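Local coordinates for ERPP protein (Borrelia burgdorferi, PDB 4BOB) that is an outer surface lipoprotein that binds the complement regulator factor H, probably helping the spirochaete to escape host complement, at residues S33-K38 / L54-E59; V37-K42 / Y152-E157; T49-L54 / L67-H72; N61-G66 / F77-S82. All coordinates share one frame; numbering follows the deposited sequence.

From the N terminus, strand 34-42 enters first and is used twice. Contact 1 pairs its first half with the end of strand 48-58, closing the first hairpin; contact 2 pairs its second half with strand 149-155, spanning some 110 residues and joining the sheet's first strand in sequence to its last. Contacts 3 and 4 both fall within that long span. Contact 3 closes the hairpin of strands 48-58 and 63-69, and its segments alternate along the chain with those of contacts 1 and 4. Contact 4 follows contact 1 in series and adds strand 72-79, an edge strand of the sheet within this chain. Leu-54 CD2 packs on Ile-154 CD1, linking contact 1 to contact 2.

Contact 1 (S33-K38 / L54-E59); sequences SKFTVK and LVVRKE
Phe-35 and Val-37 pair with Val-56 and Leu-54 in antiparallel, hydrogen-bonded register, the axes of strand segments 34-38 and 54-58 approaching to 4.7 Å at an angle of 154°. Each pair exchanges two backbone bonds, such as Val-56 N to Phe-35 O at 2.8 Å, and Lys-58 N extends the series to Ser-33 O at 2.8 Å. CA-H...O contacts, such as Thr-36 CA to Leu-54 O (3.2 Å), lie between these bonds. On the buried face the Phe-35 ring stands beside Val-56, whose CB sits 4.1 Å above the ring plane near its rim. With chi1 at 72°, Phe-35 CG lies between the backbone N and the carbonyl carbon, and the ring leans over the neighbouring strand. Val-37 CG1 adds a looser touch to Val-56 CG2, at 4.4 Å. The other face, with Lys-34, Thr-36, Val-55 and Arg-57, is mostly exposed; there Thr-36 CG2 meets Val-55 CG2 at 4.1 Å. Lys-58 lays its CB against Ser-33 O, but its NZ forms a salt bridge with Glu-81. The hairpin is therefore held by backbone bonds and an apolar inner face, while no charged side chain bonds across the two segments: Arg-57 pairs weakly with Glu-59.

Contact 2 (V37-K42 / Y152-E157); sequences VKIKNK and YAIPLE
The phenol ring of Tyr-152 is met obliquely by Ile-39 CD1, Lys-40 O and Asn-41 CB, while outside the two segments Phe-76 joins it in an edge-to-face stack and Glu-108 takes a hydrogen bond with its OH. Ile-39 CD1 lies 3.6 Å from Tyr-152 CD1, and Asn-41 CB approaches the same ring atom less closely. This is the antiparallel join between the large sheet's first strand in sequence, 34-42, and its last, 149-155. Lys-40 and Ala-153 form the hydrogen-bonded pair: Lys-40 N reaches Ala-153 O at 2.9 Å with a nearly straight N-H...O angle of 166°, in the carbonyl plane. The return bond, from Ala-153 N to Lys-40 O, is longer at 3.2 Å, its donor tilted 32° from the plane of the Lys-40 carbonyl. Side-chain packing fills the face of Ile-39, Tyr-152 and Ile-154. Ile-39 CG1 is anti to the backbone N (chi1 179°), which carries CD1 to a place between Tyr-152 and Ile-154; its distance to Ile-154 CD1 is 3.8 Å. The side chains of Ile-154 and Val-37 cross at about a right angle, CG2 to CG2 at 3.4 Å. On the other face the Lys-40 chain leads off to a salt bridge with Asp-50. Pro-155 stands at the N-cap of helix 156-162 and has no N-H to offer the opposing strand. Its ring slides past Val-37 in the opposite direction, with CD 3.7 Å from Val-37 CG2 and 3.2 Å from Lys-38 O.

Contact 3 (T49-L54 / L67-H72); sequences TDLGDL and LNAGGH
Leu-51 packs against the buried Leu-67 and Ala-69 in a beta hairpin whose strands, 48-58 and 63-69, diverge here. The short segments 49-54 and 67-69 cross at 138°. Leu-51 splits its methyl groups between two partners: CD2 touches Leu-67 CD2 at 3.9 Å, the two side chains crossing at about a right angle, and CD1 rests on Ala-69 CB at 3.8 Å. Leu-51 CG is anti to the backbone N (chi1 176°), which helps bring the branched end up to Leu-67 and Ala-69. Tyr-105, from a loop, packs on all three residues. Leu-51 and Gly-52 together face Ile-39 of the preceding strand, forming a classic beta bulge. The opposite face is looser and more exposed: Asp-53 and Asn-68 are paired through the backbone, yet their side chains do not bond to each other, and Asp-53 OD1 instead forms a salt bridge with Lys-38. Past Ala-69 the chain turns away through a type II' turn, Ala-69 to His-72, into strand 72-79, with Gly-70 at a positive phi of 62° and His-72 N bonded back to Ala-69 O at 3.0 Å. A single hydrogen bond joins the two segments: Asn-68 N to Asp-53 O, long at 3.3 Å although the donor lies almost on the line of the carbonyl bond.

Contact 4 (N61-G66 / F77-S82); sequences NGIDTG and FSLKES
Asn-61 and Glu-81 each accept a backbone N-H of the other segment at the open end of this strand pair. Asn-61 OD1 accepts from Glu-81 N at 2.6 Å, the donor tilted 21° from the amide carbonyl plane. Glu-81 OE2 accepts from Gly-62 N at 2.8 Å through its anti lone pair, the one away from the other carboxylate oxygen. The two side chains slide past each other in opposite directions, their amide and carboxylate planes 69° apart. Glu-81 OE2 also meets Lys-58 in a salt bridge. Further along, Ile-63 and Leu-79 satisfy each other twice: Ile-63 N gives to Leu-79 O at 2.8 Å, and Leu-79 N to Ile-63 O at 3.2 Å. Phe-77 O takes two donors from one residue, Thr-65 N at 3.1 Å and Thr-65 OG1 at 3.0 Å, the hydroxyl lying in the carbonyl plane on a lone pair. That hydroxyl also sits over the centre of the Phe-77 ring, 3.8 Å above its plane; chi1 of 85° places OG1 between the backbone N and the carbonyl carbon. The reverse bond, Phe-77 N to Thr-65 O, is weak. On the same buried face Ile-63 CG1 lies beside Leu-79 CD1 at 3.7 Å, and helix 84-93 packs on Leu-79. Asp-64 and Ser-78 occupy the other face; Asp-64 OD1 has a weak hydrogen bond with Thr-75 and OD2 a long, weak ion pair with Arg-57. The whole is an antiparallel beta hairpin formed with strand 72-79, one of the two outermost of the large sheet.

Contact 1 (S33-K38 / L54-E59)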
loop_
_atom_site.group_PDB
_atom_site.type_symbol
_atom_site.label_atom_id
_atom_site.label_comp_id
_atom_site.label_asym_id
_atom_site.label_seq_id
_atom_site.Cartn_x
_atom_site.Cartn_y
_atom_site.Cartn_z
ATOM N N SER A 33 -15.574 5.456 4.250
ATOM C CA SER A 33 -15.625 4.291 5.113
ATOM C C SER A 33 -14.692 3.202 4.560
ATOM O O SER A 33 -13.719 2.794 5.190
ATOM C CB SER A 33 -17.070 3.787 5.153
ATOM O OG SER A 33 -17.328 3.056 6.325
ATOM N N LYS A 34 -14.990 2.764 3.348
ATOM C CA LYS A 34 -14.333 1.620 2.771
ATOM C C LYS A 34 -14.352 1.701 1.266
ATOM O O LYS A 34 -15.352 2.074 0.670
ATOM C CB LYS A 34 -15.047 0.337 3.194
ATOM C CG LYS A 34 -14.624 -0.899 2.391
ATOM C CD LYS A 34 -15.189 -2.182 2.981
ATOM C CE LYS A 34 -16.644 -2.383 2.609
ATOM N NZ LYS A 34 -17.147 -3.624 3.267
ATOM N N PHE A 35 -13.241 1.310 0.661
ATOM C CA PHE A 35 -13.193 1.153 -0.777
ATOM C C PHE A 35 -12.035 0.239 -1.214
ATOM O O PHE A 35 -11.198 -0.188 -0.407
ATOM C CB PHE A 35 -13.137 2.524 -1.449
ATOM C CG PHE A 35 -11.826 3.228 -1.290
ATOM C CD1 PHE A 35 -11.546 3.954 -0.149
ATOM C CD2 PHE A 35 -10.871 3.160 -2.290
ATOM C CE1 PHE A 35 -10.335 4.598 -0.003
ATOM C CE2 PHE A 35 -9.668 3.812 -2.162
ATOM C CZ PHE A 35 -9.400 4.541 -1.018
ATOM N N THR A 36 -12.027 -0.075 -2.500
ATOM C CA THR A 36 -11.073 -1.010 -3.062
ATOM C C THR A 36 -10.399 -0.306 -4.208
ATOM O O THR A 36 -10.960 0.634 -4.794
ATOM C CB THR A 36 -11.762 -2.297 -3.559
ATOM O OG1 THR A 36 -12.771 -2.684 -2.625
ATOM C CG2 THR A 36 -10.789 -3.429 -3.639
ATOM N N VAL A 37 -9.176 -0.748 -4.488
ATOM C CA VAL A 37 -8.381 -0.232 -5.609
ATOM C C VAL A 37 -7.368 -1.315 -6.029
ATOM O O VAL A 37 -6.868 -2.070 -5.194
ATOM C CB VAL A 37 -7.712 1.142 -5.265
ATOM C CG1 VAL A 37 -7.088 1.131 -3.869
ATOM C CG2 VAL A 37 -6.697 1.552 -6.329
ATOM N N LYS A 38 -7.112 -1.402 -7.328
ATOM C CA LYS A 38 -6.182 -2.383 -7.873
ATOM C C LYS A 38 -4.759 -2.119 -7.372
ATOM O O LYS A 38 -4.319 -0.977 -7.324
ATOM C CB LYS A 38 -6.195 -2.347 -9.430
ATOM C CG LYS A 38 -7.285 -3.185 -10.099
ATOM C CD LYS A 38 -6.889 -4.666 -10.132
ATOM C CE LYS A 38 -8.041 -5.586 -10.516
ATOM N NZ LYS A 38 -7.729 -7.005 -10.194
ATOM N N LEU A 54 -6.900 -4.148 -3.187
ATOM C CA LEU A 54 -6.553 -3.720 -1.843
ATOM C C LEU A 54 -7.751 -3.013 -1.229
ATOM O O LEU A 54 -8.269 -2.046 -1.807
ATOM C CB LEU A 54 -5.358 -2.764 -1.894
ATOM C CG LEU A 54 -4.702 -2.328 -0.576
ATOM C CD1 LEU A 54 -3.762 -3.392 -0.038
ATOM C CD2 LEU A 54 -3.923 -1.037 -0.784
ATOM N N VAL A 55 -8.162 -3.491 -0.054
ATOM C CA VAL A 55 -9.387 -3.058 0.613
ATOM C C VAL A 55 -9.060 -2.071 1.731
ATOM O O VAL A 55 -8.680 -2.470 2.852
ATOM C CB VAL A 55 -10.160 -4.267 1.190
ATOM C CG1 VAL A 55 -11.329 -3.812 2.062
ATOM C CG2 VAL A 55 -10.662 -5.166 0.064
ATOM N N VAL A 56 -9.214 -0.782 1.432
ATOM C CA VAL A 56 -8.834 0.246 2.390
ATOM C C VAL A 56 -10.063 0.580 3.236
ATOM O O VAL A 56 -11.143 0.891 2.707
ATOM C CB VAL A 56 -8.212 1.495 1.713
ATOM C CG1 VAL A 56 -7.408 2.291 2.731
ATOM C CG2 VAL A 56 -7.297 1.091 0.564
ATOM N N ARG A 57 -9.883 0.480 4.550
ATOM C CA ARG A 57 -10.965 0.599 5.520
ATOM C C ARG A 57 -10.572 1.638 6.579
ATOM O O ARG A 57 -9.425 1.685 7.031
ATOM C CB ARG A 57 -11.237 -0.770 6.171
ATOM C CG ARG A 57 -12.541 -0.875 6.975
ATOM C CD ARG A 57 -12.402 -1.827 8.155
ATOM N NE ARG A 57 -11.869 -3.135 7.752
ATOM C CZ ARG A 57 -11.038 -3.886 8.486
ATOM N NH1 ARG A 57 -10.604 -3.470 9.681
ATOM N NH2 ARG A 57 -10.619 -5.066 8.016
ATOM N N LYS A 58 -11.551 2.447 6.974
ATOM C CA LYS A 58 -11.353 3.589 7.849
ATOM C C LYS A 58 -11.888 3.308 9.259
ATOM O O LYS A 58 -13.094 3.137 9.431
ATOM C CB LYS A 58 -12.072 4.786 7.227
ATOM C CG LYS A 58 -12.214 6.006 8.118
ATOM C CD LYS A 58 -10.905 6.395 8.779
ATOM C CE LYS A 58 -11.101 7.584 9.680
ATOM N NZ LYS A 58 -9.934 7.715 10.580
ATOM N N GLU A 59 -10.995 3.284 10.257
ATOM C CA GLU A 59 -11.347 2.928 11.656
ATOM C C GLU A 59 -11.597 4.145 12.546
ATOM O O GLU A 59 -11.099 5.246 12.279
ATOM C CB GLU A 59 -10.212 2.165 12.379
ATOM C CG GLU A 59 -9.365 1.187 11.598
ATOM C CD GLU A 59 -9.950 -0.210 11.574
ATOM O OE1 GLU A 59 -11.004 -0.382 10.900
ATOM O OE2 GLU A 59 -9.346 -1.125 12.212
#

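Contact 2 (V37-K42 / Y152-E157)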
loop_
_atom_site.group_PDB
_atom_site.type_symbol
_atom_site.label_atom_id
_atom_site.label_comp_id
_atom_site.label_asym_id
_atom_site.label_seq_id
_atom_site.Cartn_x
_atom_site.Cartn_y
_atom_site.Cartn_z
ATOM N N VAL A 37 -9.176 -0.748 -4.488
ATOM C CA VAL A 37 -8.381 -0.232 -5.609
ATOM C C VAL A 37 -7.368 -1.315 -6.029
ATOM O O VAL A 37 -6.868 -2.070 -5.194
ATOM C CB VAL A 37 -7.712 1.142 -5.265
ATOM C CG1 VAL A 37 -7.088 1.131 -3.869
ATOM C CG2 VAL A 37 -6.697 1.552 -6.329
ATOM N N LYS A 38 -7.112 -1.402 -7.328
ATOM C CA LYS A 38 -6.182 -2.383 -7.873
ATOM C C LYS A 38 -4.759 -2.119 -7.372
ATOM O O LYS A 38 -4.319 -0.977 -7.324
ATOM C CB LYS A 38 -6.195 -2.347 -9.430
ATOM C CG LYS A 38 -7.285 -3.185 -10.099
ATOM C CD LYS A 38 -6.889 -4.666 -10.132
ATOM C CE LYS A 38 -8.041 -5.586 -10.516
ATOM N NZ LYS A 38 -7.729 -7.005 -10.194
ATOM N N ILE A 39 -4.052 -3.185 -7.002
ATOM C CA ILE A 39 -2.626 -3.095 -6.697
ATOM C C ILE A 39 -1.826 -4.012 -7.609
ATOM O O ILE A 39 -2.265 -5.109 -7.937
ATOM C CB ILE A 39 -2.285 -3.360 -5.194
ATOM C CG1 ILE A 39 -0.763 -3.268 -4.968
ATOM C CG2 ILE A 39 -2.870 -4.678 -4.690
ATOM C CD1 ILE A 39 -0.367 -2.657 -3.648
ATOM N N LYS A 40 -0.662 -3.499 -8.018
ATOM C CA LYS A 40 0.354 -4.237 -8.759
ATOM C C LYS A 40 1.662 -4.459 -7.985
ATOM O O LYS A 40 2.009 -3.685 -7.092
ATOM C CB LYS A 40 0.736 -3.427 -9.984
ATOM C CG LYS A 40 -0.375 -3.151 -10.959
ATOM C CD LYS A 40 0.132 -2.175 -11.995
ATOM C CE LYS A 40 -0.868 -2.009 -13.125
ATOM N NZ LYS A 40 -0.663 -3.052 -14.172
ATOM N N ASN A 41 2.410 -5.490 -8.365
ATOM C CA ASN A 41 3.827 -5.563 -7.986
ATOM C C ASN A 41 4.785 -5.865 -9.138
ATOM O O ASN A 41 4.405 -6.338 -10.221
ATOM C CB ASN A 41 4.072 -6.575 -6.865
ATOM C CG ASN A 41 3.706 -8.006 -7.254
ATOM O OD1 ASN A 41 3.370 -8.318 -8.406
ATOM N ND2 ASN A 41 3.755 -8.887 -6.272
ATOM N N LYS A 42 6.052 -5.593 -8.868
ATOM C CA LYS A 42 7.113 -5.968 -9.771
ATOM C C LYS A 42 7.418 -7.450 -9.615
ATOM O O LYS A 42 7.649 -7.948 -8.514
ATOM C CB LYS A 42 8.337 -5.103 -9.530
ATOM C CG LYS A 42 8.167 -3.739 -10.164
ATOM C CD LYS A 42 9.503 -3.138 -10.544
ATOM C CE LYS A 42 9.415 -2.267 -11.783
ATOM N NZ LYS A 42 10.207 -1.022 -11.566
ATOM N N TYR A 152 5.723 -1.820 -5.234
ATOM C CA TYR A 152 4.258 -1.769 -5.370
ATOM C C TYR A 152 3.738 -0.485 -6.025
ATOM O O TYR A 152 4.368 0.570 -5.928
ATOM C CB TYR A 152 3.575 -1.905 -3.995
ATOM C CG TYR A 152 3.693 -3.261 -3.324
ATOM C CD1 TYR A 152 2.849 -4.329 -3.692
ATOM C CD2 TYR A 152 4.621 -3.478 -2.309
ATOM C CE1 TYR A 152 2.945 -5.565 -3.073
ATOM C CE2 TYR A 152 4.724 -4.715 -1.694
ATOM C CZ TYR A 152 3.884 -5.752 -2.076
ATOM O OH TYR A 152 3.969 -6.987 -1.467
ATOM N N ALA A 153 2.548 -0.596 -6.632
ATOM C CA ALA A 153 1.961 0.442 -7.487
ATOM C C ALA A 153 0.458 0.347 -7.485
ATOM O O ALA A 153 -0.090 -0.705 -7.837
ATOM C CB ALA A 153 2.481 0.342 -8.928
ATOM N N ILE A 154 -0.179 1.467 -7.113
ATOM C CA ILE A 154 -1.646 1.640 -7.099
ATOM C C ILE A 154 -2.014 2.854 -7.973
ATOM O O ILE A 154 -1.339 3.867 -7.899
ATOM C CB ILE A 154 -2.127 1.841 -5.646
ATOM C CG1 ILE A 154 -2.134 0.507 -4.914
ATOM C CG2 ILE A 154 -3.534 2.426 -5.577
ATOM C CD1 ILE A 154 -2.299 0.651 -3.416
ATOM N N PRO A 155 -3.080 2.771 -8.801
ATOM C CA PRO A 155 -3.316 3.922 -9.701
ATOM C C PRO A 155 -3.710 5.173 -8.940
ATOM O O PRO A 155 -4.452 5.103 -7.979
ATOM C CB PRO A 155 -4.462 3.444 -10.596
ATOM C CG PRO A 155 -5.211 2.493 -9.722
ATOM C CD PRO A 155 -4.131 1.750 -8.966
ATOM N N LEU A 156 -3.184 6.309 -9.363
ATOM C CA LEU A 156 -3.368 7.563 -8.633
ATOM C C LEU A 156 -4.827 8.063 -8.659
ATOM O O LEU A 156 -5.396 8.348 -7.623
ATOM C CB LEU A 156 -2.414 8.624 -9.178
ATOM C CG LEU A 156 -2.523 9.992 -8.515
ATOM C CD1 LEU A 156 -2.449 9.930 -6.986
ATOM C CD2 LEU A 156 -1.453 10.919 -9.076
ATOM N N GLU A 157 -5.413 8.116 -9.850
ATOM C CA GLU A 157 -6.794 8.571 -10.075
ATOM C C GLU A 157 -7.855 7.896 -9.208
ATOM O O GLU A 157 -8.817 8.543 -8.756
ATOM C CB GLU A 157 -7.171 8.370 -11.549
ATOM C CG GLU A 157 -8.667 8.480 -11.822
ATOM C CD GLU A 157 -8.989 8.996 -13.205
ATOM O OE1 GLU A 157 -8.124 8.867 -14.113
ATOM O OE2 GLU A 157 -10.118 9.529 -13.368
#

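Contact 3 (T49-L54 / L67-H72)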
loop_
_atom_site.group_PDB
_atom_site.type_symbol
_atom_site.label_atom_id
_atom_site.label_comp_id
_atom_site.label_asym_id
_atom_site.label_seq_id
_atom_site.Cartn_x
_atom_site.Cartn_y
_atom_site.Cartn_z
ATOM N N THR A 49 3.261 -6.223 -12.693
ATOM C CA THR A 49 2.199 -7.183 -12.985
ATOM C C THR A 49 1.066 -6.894 -12.003
ATOM O O THR A 49 1.315 -6.440 -10.881
ATOM C CB THR A 49 2.709 -8.654 -12.865
ATOM O OG1 THR A 49 1.645 -9.588 -13.120
ATOM C CG2 THR A 49 3.294 -8.930 -11.489
ATOM N N ASP A 50 -0.175 -7.132 -12.421
ATOM C CA ASP A 50 -1.293 -7.010 -11.487
ATOM C C ASP A 50 -1.242 -8.127 -10.438
ATOM O O ASP A 50 -1.156 -9.308 -10.791
ATOM C CB ASP A 50 -2.627 -7.073 -12.221
ATOM C CG ASP A 50 -2.887 -5.862 -13.060
ATOM O OD1 ASP A 50 -2.043 -4.953 -13.030
ATOM O OD2 ASP A 50 -3.935 -5.818 -13.742
ATOM N N LEU A 51 -1.300 -7.731 -9.162
ATOM C CA LEU A 51 -1.266 -8.634 -7.999
ATOM C C LEU A 51 -2.666 -8.955 -7.462
ATOM O O LEU A 51 -2.988 -10.125 -7.225
ATOM C CB LEU A 51 -0.450 -7.971 -6.895
ATOM C CG LEU A 51 -0.329 -8.648 -5.529
ATOM C CD1 LEU A 51 0.222 -10.077 -5.651
ATOM C CD2 LEU A 51 0.568 -7.781 -4.659
ATOM N N GLY A 52 -3.484 -7.914 -7.252
ATOM C CA GLY A 52 -4.886 -8.084 -6.840
ATOM C C GLY A 52 -5.596 -6.769 -6.533
ATOM O O GLY A 52 -5.301 -5.736 -7.146
ATOM N N ASP A 53 -6.545 -6.826 -5.586
ATOM C CA ASP A 53 -7.251 -5.651 -5.058
ATOM C C ASP A 53 -6.959 -5.425 -3.569
ATOM O O ASP A 53 -6.836 -6.379 -2.792
ATOM C CB ASP A 53 -8.767 -5.806 -5.210
ATOM C CG ASP A 53 -9.198 -5.988 -6.647
ATOM O OD1 ASP A 53 -8.670 -6.926 -7.254
ATOM O OD2 ASP A 53 -10.058 -5.219 -7.158
ATOM N N LEU A 54 -6.900 -4.148 -3.187
ATOM C CA LEU A 54 -6.553 -3.720 -1.843
ATOM C C LEU A 54 -7.751 -3.013 -1.229
ATOM O O LEU A 54 -8.269 -2.046 -1.807
ATOM C CB LEU A 54 -5.358 -2.764 -1.894
ATOM C CG LEU A 54 -4.702 -2.328 -0.576
ATOM C CD1 LEU A 54 -3.762 -3.392 -0.038
ATOM C CD2 LEU A 54 -3.923 -1.037 -0.784
ATOM N N LEU A 67 -4.883 -7.117 1.808
ATOM C CA LEU A 67 -4.617 -7.664 0.486
ATOM C C LEU A 67 -5.414 -8.939 0.244
ATOM O O LEU A 67 -5.237 -9.946 0.942
ATOM C CB LEU A 67 -3.115 -7.963 0.303
ATOM C CG LEU A 67 -2.642 -8.442 -1.100
ATOM C CD1 LEU A 67 -3.237 -7.642 -2.267
ATOM C CD2 LEU A 67 -1.125 -8.434 -1.172
ATOM N N ASN A 68 -6.279 -8.874 -0.770
ATOM C CA ASN A 68 -6.867 -10.061 -1.396
ATOM C C ASN A 68 -6.165 -10.367 -2.714
ATOM O O ASN A 68 -6.606 -9.939 -3.764
ATOM C CB ASN A 68 -8.345 -9.839 -1.645
ATOM C CG ASN A 68 -9.046 -9.367 -0.426
ATOM O OD1 ASN A 68 -9.367 -8.195 -0.309
ATOM N ND2 ASN A 68 -9.224 -10.256 0.523
ATOM N N ALA A 69 -5.064 -11.096 -2.635
ATOM C CA ALA A 69 -4.288 -11.481 -3.794
ATOM C C ALA A 69 -4.373 -12.981 -3.910
ATOM O O ALA A 69 -4.130 -13.695 -2.921
ATOM C CB ALA A 69 -2.843 -11.067 -3.616
ATOM N N GLY A 70 -4.709 -13.452 -5.118
ATOM C CA GLY A 70 -4.931 -14.873 -5.381
ATOM C C GLY A 70 -6.096 -15.305 -4.527
ATOM O O GLY A 70 -7.130 -14.629 -4.505
ATOM N N GLY A 71 -5.925 -16.407 -3.803
ATOM C CA GLY A 71 -6.886 -16.827 -2.771
ATOM C C GLY A 71 -6.366 -16.655 -1.346
ATOM O O GLY A 71 -6.787 -17.374 -0.442
ATOM N N HIS A 72 -5.443 -15.710 -1.154
ATOM C CA HIS A 72 -4.940 -15.319 0.173
ATOM C C HIS A 72 -5.588 -13.970 0.510
ATOM O O HIS A 72 -5.556 -13.043 -0.307
ATOM C CB HIS A 72 -3.378 -15.318 0.170
ATOM C CG HIS A 72 -2.716 -14.125 0.824
ATOM N ND1 HIS A 72 -3.121 -12.818 0.626
ATOM C CD2 HIS A 72 -1.612 -14.054 1.607
ATOM C CE1 HIS A 72 -2.326 -12.005 1.299
ATOM N NE2 HIS A 72 -1.400 -12.729 1.902
#

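Contact 4 (N61-G66 / F77-S82)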
loop_
_atom_site.group_PDB
_atom_site.type_symbol
_atom_site.label_atom_id
_atom_site.label_comp_id
_atom_site.label_asym_id
_atom_site.label_seq_id
_atom_site.Cartn_x
_atom_site.Cartn_y
_atom_site.Cartn_z
ATOM N N ASN A 61 -9.929 4.693 14.958
ATOM C CA ASN A 61 -8.568 5.203 14.984
ATOM C C ASN A 61 -7.719 4.546 13.877
ATOM O O ASN A 61 -7.502 3.323 13.893
ATOM C CB ASN A 61 -7.942 5.001 16.366
ATOM C CG ASN A 61 -6.479 5.403 16.405
ATOM O OD1 ASN A 61 -6.034 6.271 15.643
ATOM N ND2 ASN A 61 -5.717 4.768 17.288
ATOM N N GLY A 62 -7.288 5.376 12.915
ATOM C CA GLY A 62 -6.445 4.957 11.818
ATOM C C GLY A 62 -7.124 4.449 10.560
ATOM O O GLY A 62 -8.256 4.788 10.255
ATOM N N ILE A 63 -6.368 3.654 9.809
ATOM C CA ILE A 63 -6.801 3.000 8.579
ATOM C C ILE A 63 -6.313 1.561 8.716
ATOM O O ILE A 63 -5.205 1.337 9.219
ATOM C CB ILE A 63 -6.088 3.591 7.299
ATOM C CG1 ILE A 63 -6.005 5.141 7.287
ATOM C CG2 ILE A 63 -6.716 3.054 6.014
ATOM C CD1 ILE A 63 -7.113 5.867 6.549
ATOM N N ASP A 64 -7.118 0.593 8.290
ATOM C CA ASP A 64 -6.586 -0.728 7.945
ATOM C C ASP A 64 -6.651 -0.832 6.439
ATOM O O ASP A 64 -7.576 -0.304 5.818
ATOM C CB ASP A 64 -7.389 -1.898 8.535
ATOM C CG ASP A 64 -6.718 -3.263 8.266
ATOM O OD1 ASP A 64 -5.615 -3.481 8.788
ATOM O OD2 ASP A 64 -7.265 -4.113 7.531
ATOM N N THR A 65 -5.676 -1.521 5.863
ATOM C CA THR A 65 -5.733 -1.948 4.468
ATOM C C THR A 65 -5.314 -3.415 4.402
ATOM O O THR A 65 -4.378 -3.836 5.099
ATOM C CB THR A 65 -4.813 -1.118 3.555
ATOM O OG1 THR A 65 -3.503 -1.663 3.601
ATOM C CG2 THR A 65 -4.752 0.356 3.985
ATOM N N GLY A 66 -6.017 -4.178 3.567
ATOM C CA GLY A 66 -5.811 -5.627 3.448
ATOM C C GLY A 66 -5.747 -6.133 2.015
ATOM O O GLY A 66 -6.465 -5.658 1.125
ATOM N N PHE A 77 -1.090 -3.422 5.475
ATOM C CA PHE A 77 -0.492 -2.500 6.453
ATOM C C PHE A 77 -1.584 -1.621 7.049
ATOM O O PHE A 77 -2.613 -1.393 6.406
ATOM C CB PHE A 77 0.602 -1.607 5.855
ATOM C CG PHE A 77 0.088 -0.545 4.901
ATOM C CD1 PHE A 77 -0.667 0.538 5.354
ATOM C CD2 PHE A 77 0.393 -0.611 3.541
ATOM C CE1 PHE A 77 -1.115 1.501 4.457
ATOM C CE2 PHE A 77 -0.055 0.356 2.660
ATOM C CZ PHE A 77 -0.809 1.399 3.112
ATOM N N SER A 78 -1.319 -1.128 8.260
ATOM C CA SER A 78 -2.223 -0.269 9.016
ATOM C C SER A 78 -1.456 0.890 9.672
ATOM O O SER A 78 -0.231 0.896 9.729
ATOM C CB SER A 78 -2.926 -1.076 10.100
ATOM O OG SER A 78 -2.008 -1.419 11.143
ATOM N N LEU A 79 -2.203 1.856 10.193
ATOM C CA LEU A 79 -1.647 3.119 10.702
ATOM C C LEU A 79 -2.728 3.808 11.525
ATOM O O LEU A 79 -3.903 3.661 11.212
ATOM C CB LEU A 79 -1.238 3.987 9.528
ATOM C CG LEU A 79 -2.426 4.387 8.652
ATOM C CD1 LEU A 79 -2.792 5.844 8.915
ATOM C CD2 LEU A 79 -2.172 4.141 7.163
ATOM N N LYS A 80 -2.346 4.548 12.564
ATOM C CA LYS A 80 -3.337 5.198 13.449
ATOM C C LYS A 80 -3.708 6.625 12.994
ATOM O O LYS A 80 -3.125 7.132 12.023
ATOM C CB LYS A 80 -2.800 5.242 14.864
ATOM C CG LYS A 80 -2.299 3.913 15.423
ATOM C CD LYS A 80 -1.003 4.185 16.186
ATOM C CE LYS A 80 -0.588 3.067 17.119
ATOM N NZ LYS A 80 0.808 3.315 17.594
ATOM N N GLU A 81 -4.660 7.277 13.689
ATOM C CA GLU A 81 -5.154 8.628 13.275
ATOM C C GLU A 81 -4.054 9.612 12.897
ATOM O O GLU A 81 -4.111 10.209 11.817
ATOM C CB GLU A 81 -6.022 9.310 14.343
ATOM C CG GLU A 81 -7.522 9.005 14.310
ATOM C CD GLU A 81 -8.151 9.001 12.919
ATOM O OE1 GLU A 81 -8.592 10.068 12.433
ATOM O OE2 GLU A 81 -8.238 7.900 12.328
ATOM N N SER A 82 -3.058 9.769 13.766
ATOM C CA SER A 82 -1.965 10.738 13.558
ATOM C C SER A 82 -1.215 10.655 12.181
ATOM O O SER A 82 -0.784 11.690 11.643
ATOM C CB SER A 82 -0.978 10.654 14.725
ATOM O OG SER A 82 -0.550 9.321 14.915
#